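Local coordinates for minor capsid protein (Cafeteriavirus-dependent mavirus, PDB 6G42) that forms the penton of the virophage capsid, a single jelly-roll subunit that assembles into pentamers, probably closing the fivefold vertices of the shell, at residues T199-P212 with F270-Y282. Sequence-based numbering, arbitrary orientation.
Sequences TPISHIVIESNDLP and FNRFNLSFTIYDY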
ATOM      1  N   THR C 199     -16.146  12.581 -12.243  1.00 47.35           N
ATOM      2  CA  THR C 199     -15.029  13.357 -12.791  1.00 47.09           C
ATOM      3  C   THR C 199     -14.979  13.298 -14.326  1.00 48.45           C
ATOM      4  O   THR C 199     -14.993  12.209 -14.910  1.00 49.80           O
ATOM      5  CB  THR C 199     -13.650  12.953 -12.200  1.00 46.91           C
ATOM      6  OG1 THR C 199     -12.623  13.744 -12.811  1.00 45.42           O
ATOM      7  CG2 THR C 199     -13.317  11.467 -12.414  1.00 47.01           C
ATOM      8  N   PRO C 200     -14.921  14.472 -14.983  1.00 48.43           N
ATOM      9  CA  PRO C 200     -14.791  14.494 -16.428  1.00 47.57           C
ATOM     10  C   PRO C 200     -13.355  14.289 -16.909  1.00 48.97           C
ATOM     11  O   PRO C 200     -13.148  14.134 -18.111  1.00 49.11           O
ATOM     12  CB  PRO C 200     -15.254  15.904 -16.780  1.00 47.53           C
ATOM     13  CG  PRO C 200     -14.787  16.724 -15.632  1.00 47.58           C
ATOM     14  CD  PRO C 200     -14.924  15.840 -14.425  1.00 48.56           C
ATOM     15  N   ILE C 201     -12.386  14.288 -15.992  1.00 48.44           N
ATOM     16  CA  ILE C 201     -10.972  14.274 -16.347  1.00 48.83           C
ATOM     17  C   ILE C 201     -10.440  12.848 -16.417  1.00 48.49           C
ATOM     18  O   ILE C 201     -10.504  12.102 -15.434  1.00 49.66           O
ATOM     19  CB  ILE C 201     -10.150  15.110 -15.348  1.00 50.56           C
ATOM     20  CG1 ILE C 201     -10.731  16.528 -15.309  1.00 50.69           C
ATOM     21  CG2 ILE C 201      -8.666  15.122 -15.735  1.00 51.11           C
ATOM     22  CD1 ILE C 201     -10.035  17.485 -14.384  1.00 51.08           C
ATOM     23  N   SER C 202      -9.893  12.502 -17.583  1.00 46.86           N
ATOM     24  CA  SER C 202      -9.361  11.167 -17.864  1.00 44.91           C
ATOM     25  C   SER C 202      -7.836  11.118 -17.778  1.00 43.09           C
ATOM     26  O   SER C 202      -7.286  10.405 -16.940  1.00 41.98           O
ATOM     27  CB  SER C 202      -9.815  10.709 -19.248  1.00 44.80           C
ATOM     28  OG  SER C 202      -9.116   9.547 -19.661  1.00 44.06           O
ATOM     29  N   HIS C 203      -7.180  11.886 -18.647  0.50 43.14           N
ATOM     30  CA  HIS C 203      -5.719  11.886 -18.788  0.50 43.54           C
ATOM     31  C   HIS C 203      -5.171  13.314 -18.787  0.50 43.47           C
ATOM     32  O   HIS C 203      -5.903  14.260 -19.080  0.50 43.34           O
ATOM     33  CB  HIS C 203      -5.312  11.205 -20.100  0.50 43.63           C
ATOM     34  CG  HIS C 203      -5.202   9.711 -20.017  0.50 43.80           C
ATOM     35  ND1 HIS C 203      -6.255   8.864 -20.290  0.50 43.07           N
ATOM     36  CD2 HIS C 203      -4.146   8.914 -19.728  0.50 43.92           C
ATOM     37  CE1 HIS C 203      -5.855   7.612 -20.158  0.50 43.04           C
ATOM     38  NE2 HIS C 203      -4.581   7.615 -19.815  0.50 43.10           N
ATOM     39  N   ILE C 204      -3.892  13.450 -18.431  1.00 43.70           N
ATOM     40  CA  ILE C 204      -3.140  14.707 -18.553  1.00 42.72           C
ATOM     41  C   ILE C 204      -1.877  14.338 -19.318  1.00 43.20           C
ATOM     42  O   ILE C 204      -1.145  13.430 -18.921  1.00 39.80           O
ATOM     43  CB  ILE C 204      -2.753  15.315 -17.184  1.00 42.93           C
ATOM     44  CG1 ILE C 204      -4.007  15.741 -16.409  1.00 42.27           C
ATOM     45  CG2 ILE C 204      -1.820  16.514 -17.368  1.00 43.15           C
ATOM     46  CD1 ILE C 204      -3.757  16.106 -14.961  1.00 41.43           C
ATOM     47  N   VAL C 205      -1.625  15.075 -20.393  1.00 45.35           N
ATOM     48  CA  VAL C 205      -0.622  14.728 -21.388  1.00 46.53           C
ATOM     49  C   VAL C 205       0.364  15.877 -21.532  1.00 47.71           C
ATOM     50  O   VAL C 205      -0.007  17.037 -21.372  1.00 48.01           O
ATOM     51  CB  VAL C 205      -1.315  14.471 -22.748  1.00 48.39           C
ATOM     52  CG1 VAL C 205      -0.324  14.427 -23.906  1.00 50.02           C
ATOM     53  CG2 VAL C 205      -2.124  13.183 -22.700  1.00 48.02           C
ATOM     54  N   ILE C 206       1.617  15.536 -21.830  1.00 50.76           N
ATOM     55  CA  ILE C 206       2.620  16.489 -22.320  1.00 52.24           C
ATOM     56  C   ILE C 206       2.772  16.270 -23.828  1.00 55.16           C
ATOM     57  O   ILE C 206       3.087  15.158 -24.258  1.00 53.55           O
ATOM     58  CB  ILE C 206       3.990  16.287 -21.640  1.00 51.54           C
ATOM     59  CG1 ILE C 206       3.881  16.579 -20.142  1.00 51.65           C
ATOM     60  CG2 ILE C 206       5.049  17.186 -22.279  1.00 51.75           C
ATOM     61  CD1 ILE C 206       5.115  16.225 -19.335  1.00 51.78           C
ATOM     62  N   GLU C 207       2.555  17.334 -24.610  1.00 58.94           N
ATOM     63  CA  GLU C 207       2.714  17.308 -26.080  1.00 59.82           C
ATOM     64  C   GLU C 207       3.663  18.397 -26.603  1.00 59.74           C
ATOM     65  O   GLU C 207       3.997  19.349 -25.887  1.00 57.43           O
ATOM     66  CB  GLU C 207       1.348  17.366 -26.794  1.00 60.31           C
ATOM     67  CG  GLU C 207       0.383  18.452 -26.335  1.00 60.24           C
ATOM     68  CD  GLU C 207      -1.003  18.328 -26.964  1.00 61.84           C
ATOM     69  OE1 GLU C 207      -1.467  17.197 -27.238  1.00 64.30           O
ATOM     70  OE2 GLU C 207      -1.652  19.369 -27.175  1.00 63.33           O
ATOM     71  N   SER C 208       4.093  18.218 -27.853  1.00 59.83           N
ATOM     72  CA  SER C 208       5.049  19.108 -28.517  1.00 62.29           C
ATOM     73  C   SER C 208       4.731  19.242 -30.002  1.00 65.24           C
ATOM     74  O   SER C 208       4.574  18.235 -30.691  1.00 66.48           O
ATOM     75  CB  SER C 208       6.468  18.561 -28.369  1.00 60.98           C
ATOM     76  OG  SER C 208       7.406  19.393 -29.032  1.00 59.12           O
ATOM     77  N   ASN C 209       4.660  20.479 -30.490  1.00 67.83           N
ATOM     78  CA  ASN C 209       4.436  20.739 -31.929  1.00 69.58           C
ATOM     79  C   ASN C 209       5.707  20.668 -32.801  1.00 66.91           C
ATOM     80  O   ASN C 209       5.597  20.468 -34.011  1.00 66.25           O
ATOM     81  CB  ASN C 209       3.674  22.061 -32.170  1.00 73.44           C
ATOM     82  CG  ASN C 209       4.314  23.266 -31.490  1.00 79.87           C
ATOM     83  OD1 ASN C 209       5.498  23.259 -31.156  1.00 88.85           O
ATOM     84  ND2 ASN C 209       3.518  24.310 -31.276  1.00 80.33           N
ATOM     85  N   ASP C 210       6.889  20.821 -32.199  1.00 65.78           N
ATOM     86  CA  ASP C 210       8.160  20.893 -32.962  1.00 66.93           C
ATOM     87  C   ASP C 210       9.343  19.996 -32.502  1.00 65.80           C
ATOM     88  O   ASP C 210      10.460  20.141 -33.015  1.00 62.45           O
ATOM     89  CB  ASP C 210       8.616  22.356 -33.043  1.00 70.03           C
ATOM     90  CG  ASP C 210       8.935  22.957 -31.680  1.00 73.60           C
ATOM     91  OD1 ASP C 210       8.566  22.356 -30.642  1.00 73.09           O
ATOM     92  OD2 ASP C 210       9.552  24.046 -31.651  1.00 77.30           O
ATOM     93  N   LEU C 211       9.110  19.080 -31.560  1.00 64.12           N
ATOM     94  CA  LEU C 211      10.137  18.108 -31.161  1.00 61.64           C
ATOM     95  C   LEU C 211      10.130  16.957 -32.162  1.00 61.18           C
ATOM     96  O   LEU C 211       9.088  16.330 -32.346  1.00 60.51           O
ATOM     97  CB  LEU C 211       9.865  17.558 -29.759  1.00 61.85           C
ATOM     98  CG  LEU C 211      10.857  16.531 -29.185  1.00 60.56           C
ATOM     99  CD1 LEU C 211      12.222  17.139 -28.911  1.00 59.79           C
ATOM    100  CD2 LEU C 211      10.302  15.932 -27.907  1.00 60.54           C
ATOM    101  N   PRO C 212      11.280  16.674 -32.816  1.00 60.81           N
ATOM    102  CA  PRO C 212      11.309  15.550 -33.758  1.00 59.50           C
ATOM    103  C   PRO C 212      11.238  14.200 -33.031  1.00 59.05           C
ATOM    104  O   PRO C 212      12.259  13.570 -32.727  1.00 58.29           O
ATOM    105  CB  PRO C 212      12.626  15.750 -34.515  1.00 60.89           C
ATOM    106  CG  PRO C 212      13.487  16.524 -33.582  1.00 61.95           C
ATOM    107  CD  PRO C 212      12.567  17.396 -32.781  1.00 60.97           C
ATOM    108  N   PHE C 270      18.472  18.978 -33.609  1.00 78.96           N
ATOM    109  CA  PHE C 270      17.646  20.068 -33.065  1.00 76.99           C
ATOM    110  C   PHE C 270      18.290  20.810 -31.894  1.00 75.19           C
ATOM    111  O   PHE C 270      19.174  20.300 -31.203  1.00 73.03           O
ATOM    112  CB  PHE C 270      16.224  19.601 -32.692  1.00 76.57           C
ATOM    113  CG  PHE C 270      16.165  18.638 -31.536  1.00 75.64           C
ATOM    114  CD1 PHE C 270      16.202  17.270 -31.759  1.00 73.86           C
ATOM    115  CD2 PHE C 270      16.047  19.097 -30.227  1.00 74.79           C
ATOM    116  CE1 PHE C 270      16.145  16.374 -30.704  1.00 73.85           C
ATOM    117  CE2 PHE C 270      15.990  18.204 -29.166  1.00 73.29           C
ATOM    118  CZ  PHE C 270      16.039  16.841 -29.407  1.00 73.09           C
ATOM    119  N   ASN C 271      17.802  22.028 -31.707  1.00 76.45           N
ATOM    120  CA  ASN C 271      18.354  23.006 -30.771  1.00 76.29           C
ATOM    121  C   ASN C 271      17.341  23.496 -29.722  1.00 72.45           C
ATOM    122  O   ASN C 271      17.708  23.822 -28.589  1.00 67.94           O
ATOM    123  CB  ASN C 271      18.843  24.185 -31.611  1.00 77.49           C
ATOM    124  CG  ASN C 271      19.742  25.125 -30.854  1.00 79.85           C
ATOM    125  OD1 ASN C 271      20.282  24.791 -29.799  1.00 84.75           O
ATOM    126  ND2 ASN C 271      19.928  26.311 -31.410  1.00 81.47           N
ATOM    127  N   ARG C 272      16.075  23.569 -30.120  1.00 70.05           N
ATOM    128  CA  ARG C 272      14.997  24.023 -29.264  1.00 70.76           C
ATOM    129  C   ARG C 272      13.702  23.286 -29.590  1.00 67.11           C
ATOM    130  O   ARG C 272      13.538  22.747 -30.689  1.00 64.32           O
ATOM    131  CB  ARG C 272      14.798  25.534 -29.437  1.00 76.95           C
ATOM    132  CG  ARG C 272      14.380  25.975 -30.831  1.00 80.84           C
ATOM    133  CD  ARG C 272      14.538  27.474 -31.030  1.00 84.84           C
ATOM    134  NE  ARG C 272      13.471  28.250 -30.399  1.00 87.55           N
ATOM    135  CZ  ARG C 272      13.347  29.577 -30.474  1.00 89.03           C
ATOM    136  NH1 ARG C 272      14.229  30.313 -31.153  1.00 89.27           N
ATOM    137  NH2 ARG C 272      12.330  30.180 -29.861  1.00 89.81           N
ATOM    138  N   PHE C 273      12.795  23.266 -28.618  1.00 63.92           N
ATOM    139  CA  PHE C 273      11.454  22.710 -28.809  1.00 62.29           C
ATOM    140  C   PHE C 273      10.492  23.220 -27.747  1.00 59.00           C
ATOM    141  O   PHE C 273      10.904  23.791 -26.740  1.00 56.95           O
ATOM    142  CB  PHE C 273      11.477  21.172 -28.822  1.00 62.52           C
ATOM    143  CG  PHE C 273      12.049  20.552 -27.572  1.00 62.45           C
ATOM    144  CD1 PHE C 273      13.421  20.365 -27.439  1.00 61.93           C
ATOM    145  CD2 PHE C 273      11.216  20.132 -26.540  1.00 61.47           C
ATOM    146  CE1 PHE C 273      13.955  19.787 -26.299  1.00 61.64           C
ATOM    147  CE2 PHE C 273      11.744  19.554 -25.397  1.00 62.74           C
ATOM    148  CZ  PHE C 273      13.116  19.382 -25.275  1.00 63.13           C
ATOM    149  N   ASN C 274       9.208  23.001 -28.004  1.00 59.19           N
ATOM    150  CA  ASN C 274       8.127  23.412 -27.119  1.00 60.60           C
ATOM    151  C   ASN C 274       7.555  22.197 -26.386  1.00 59.45           C
ATOM    152  O   ASN C 274       7.462  21.108 -26.956  1.00 58.50           O
ATOM    153  CB  ASN C 274       7.022  24.081 -27.933  1.00 64.34           C
ATOM    154  CG  ASN C 274       5.956  24.708 -27.059  1.00 68.75           C
ATOM    155  OD1 ASN C 274       4.876  24.139 -26.870  1.00 73.31           O
ATOM    156  ND2 ASN C 274       6.260  25.876 -26.501  1.00 69.91           N
ATOM    157  N   LEU C 275       7.192  22.398 -25.121  1.00 57.40           N
ATOM    158  CA  LEU C 275       6.408  21.429 -24.353  1.00 56.36           C
ATOM    159  C   LEU C 275       5.202  22.160 -23.787  1.00 57.01           C
ATOM    160  O   LEU C 275       5.333  23.290 -23.306  1.00 54.15           O
ATOM    161  CB  LEU C 275       7.217  20.838 -23.196  1.00 55.35           C
ATOM    162  CG  LEU C 275       8.469  20.039 -23.549  1.00 55.33           C
ATOM    163  CD1 LEU C 275       9.272  19.731 -22.299  1.00 55.37           C
ATOM    164  CD2 LEU C 275       8.102  18.755 -24.261  1.00 55.07           C
ATOM    165  N   SER C 276       4.037  21.513 -23.843  1.00 55.37           N
ATOM    166  CA  SER C 276       2.834  22.030 -23.191  1.00 54.56           C
ATOM    167  C   SER C 276       2.006  20.911 -22.582  1.00 52.02           C
ATOM    168  O   SER C 276       2.027  19.782 -23.066  1.00 51.48           O
ATOM    169  CB  SER C 276       1.984  22.856 -24.167  1.00 56.05           C
ATOM    170  OG  SER C 276       1.904  22.233 -25.427  1.00 59.44           O
ATOM    171  N   PHE C 277       1.277  21.256 -21.519  1.00 50.28           N
ATOM    172  CA  PHE C 277       0.413  20.330 -20.784  1.00 48.17           C
ATOM    173  C   PHE C 277      -1.052  20.483 -21.216  1.00 47.70           C
ATOM    174  O   PHE C 277      -1.584  21.593 -21.283  1.00 47.89           O
ATOM    175  CB  PHE C 277       0.551  20.558 -19.272  1.00 48.02           C
ATOM    176  CG  PHE C 277       1.832  20.015 -18.689  1.00 47.01           C
ATOM    177  CD1 PHE C 277       3.041  20.691 -18.865  1.00 46.28           C
ATOM    178  CD2 PHE C 277       1.834  18.826 -17.969  1.00 45.43           C
ATOM    179  CE1 PHE C 277       4.221  20.188 -18.333  1.00 46.96           C
ATOM    180  CE2 PHE C 277       3.011  18.322 -17.430  1.00 46.09           C
ATOM    181  CZ  PHE C 277       4.204  19.001 -17.609  1.00 45.85           C
ATOM    182  N   THR C 278      -1.690  19.351 -21.490  1.00 46.73           N
ATOM    183  CA  THR C 278      -3.040  19.309 -22.034  1.00 44.75           C
ATOM    184  C   THR C 278      -3.858  18.276 -21.275  1.00 45.58           C
ATOM    185  O   THR C 278      -3.364  17.186 -20.977  1.00 48.25           O
ATOM    186  CB  THR C 278      -3.015  18.895 -23.512  1.00 45.35           C
ATOM    187  OG1 THR C 278      -2.005  19.631 -24.213  1.00 44.89           O
ATOM    188  CG2 THR C 278      -4.350  19.162 -24.161  1.00 46.47           C
ATOM    189  N   ILE C 279      -5.110  18.622 -20.989  1.00 44.13           N
ATOM    190  CA  ILE C 279      -6.034  17.756 -20.275  1.00 45.15           C
ATOM    191  C   ILE C 279      -7.007  17.168 -21.293  1.00 46.87           C
ATOM    192  O   ILE C 279      -7.616  17.913 -22.055  1.00 49.14           O
ATOM    193  CB  ILE C 279      -6.837  18.542 -19.206  1.00 45.64           C
ATOM    194  CG1 ILE C 279      -5.903  19.274 -18.237  1.00 46.93           C
ATOM    195  CG2 ILE C 279      -7.749  17.611 -18.407  1.00 45.66           C
ATOM    196  CD1 ILE C 279      -6.569  20.416 -17.495  1.00 48.23           C
ATOM    197  N   TYR C 280      -7.153  15.843 -21.288  1.00 48.95           N
ATOM    198  CA  TYR C 280      -8.197  15.146 -22.066  1.00 49.48           C
ATOM    199  C   TYR C 280      -9.343  14.742 -21.153  1.00 50.03           C
ATOM    200  O   TYR C 280      -9.111  14.092 -20.139  1.00 51.47           O
ATOM    201  CB  TYR C 280      -7.627  13.896 -22.742  1.00 48.57           C
ATOM    202  CG  TYR C 280      -6.860  14.209 -23.996  1.00 48.68           C
ATOM    203  CD1 TYR C 280      -5.553  14.682 -23.934  1.00 49.34           C
ATOM    204  CD2 TYR C 280      -7.448  14.061 -25.247  1.00 49.07           C
ATOM    205  CE1 TYR C 280      -4.847  14.990 -25.085  1.00 50.47           C
ATOM    206  CE2 TYR C 280      -6.754  14.369 -26.406  1.00 50.52           C
ATOM    207  CZ  TYR C 280      -5.452  14.829 -26.324  1.00 51.95           C
ATOM    208  OH  TYR C 280      -4.762  15.128 -27.479  1.00 54.05           O
ATOM    209  N   ASP C 281     -10.567  15.123 -21.513  1.00 50.62           N
ATOM    210  CA  ASP C 281     -11.762  14.652 -20.808  1.00 53.20           C
ATOM    211  C   ASP C 281     -12.188  13.272 -21.331  1.00 54.38           C
ATOM    212  O   ASP C 281     -11.654  12.785 -22.331  1.00 54.91           O
ATOM    213  CB  ASP C 281     -12.917  15.657 -20.946  1.00 55.13           C
ATOM    214  CG  ASP C 281     -12.718  16.927 -20.110  1.00 57.03           C
ATOM    215  OD1 ASP C 281     -11.624  17.136 -19.546  1.00 61.00           O
ATOM    216  OD2 ASP C 281     -13.673  17.733 -20.022  1.00 56.18           O
ATOM    217  N   TYR C 282     -13.149  12.648 -20.652  1.00 56.48           N
ATOM    218  CA  TYR C 282     -13.672  11.328 -21.061  1.00 57.47           C
ATOM    219  C   TYR C 282     -14.437  11.341 -22.387  1.00 57.96           C
ATOM    220  O   TYR C 282     -14.418  10.343 -23.105  1.00 58.12           O
ATOM    221  CB  TYR C 282     -14.518  10.691 -19.949  1.00 57.31           C
ATOM    222  CG  TYR C 282     -13.660  10.022 -18.908  1.00 57.99           C
ATOM    223  CD1 TYR C 282     -12.982   8.847 -19.198  1.00 58.93           C
ATOM    224  CD2 TYR C 282     -13.502  10.573 -17.641  1.00 60.00           C
ATOM    225  CE1 TYR C 282     -12.175   8.235 -18.257  1.00 59.22           C
ATOM    226  CE2 TYR C 282     -12.696   9.967 -16.690  1.00 60.31           C
ATOM    227  CZ  TYR C 282     -12.031   8.799 -17.005  1.00 59.28           C
ATOM    228  OH  TYR C 282     -11.233   8.197 -16.067  1.00 60.48           O
TER
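Strands 201-207 and 272-281 pair antiparallel in one sheet of the single jelly-roll, their axes 4.7 Å apart at closest approach. A classic beta bulge interrupts the register where Ser202 and His203 both face Tyr280, whose carbonyl O accepts from both backbone N atoms. Beyond it side chains alternate between the two faces of the sheet. Ile204, Ile206, Phe277 and Ile279 share one face, from which Ile206 and Phe277 reach strand 49-62 of the other sheet; branched and aromatic side chains suit such apolar packing. Ile206 and Phe277 point the same way side by side: with CG1 beside its own backbone N (chi1 -64°), Ile206 lays that atom over one face of the ring, 3.6 Å from the centroid. Val205, Glu207, Thr278 and Tyr280 occupy the other, more polar face; there Thr278 OG1 makes a weak hydrogen bond to Glu207 OE2, the two side chains crossing at about a right angle. After the strand, Ser208 OG donates to Asn274 O (2.7 Å) and accepts from Leu211 N, a double role that a small hydroxyl fills well in a turn. Leu211 CD1 sits over a face of both Phe273 and Phe270. At the other end the short side chain of Ser202 lets its CB lie over the centre of the Tyr282 ring, which also stacks with His59 of a neighbouring subunit. Nearby, Tyr282 N donates to Pro200 O at 2.9 Å.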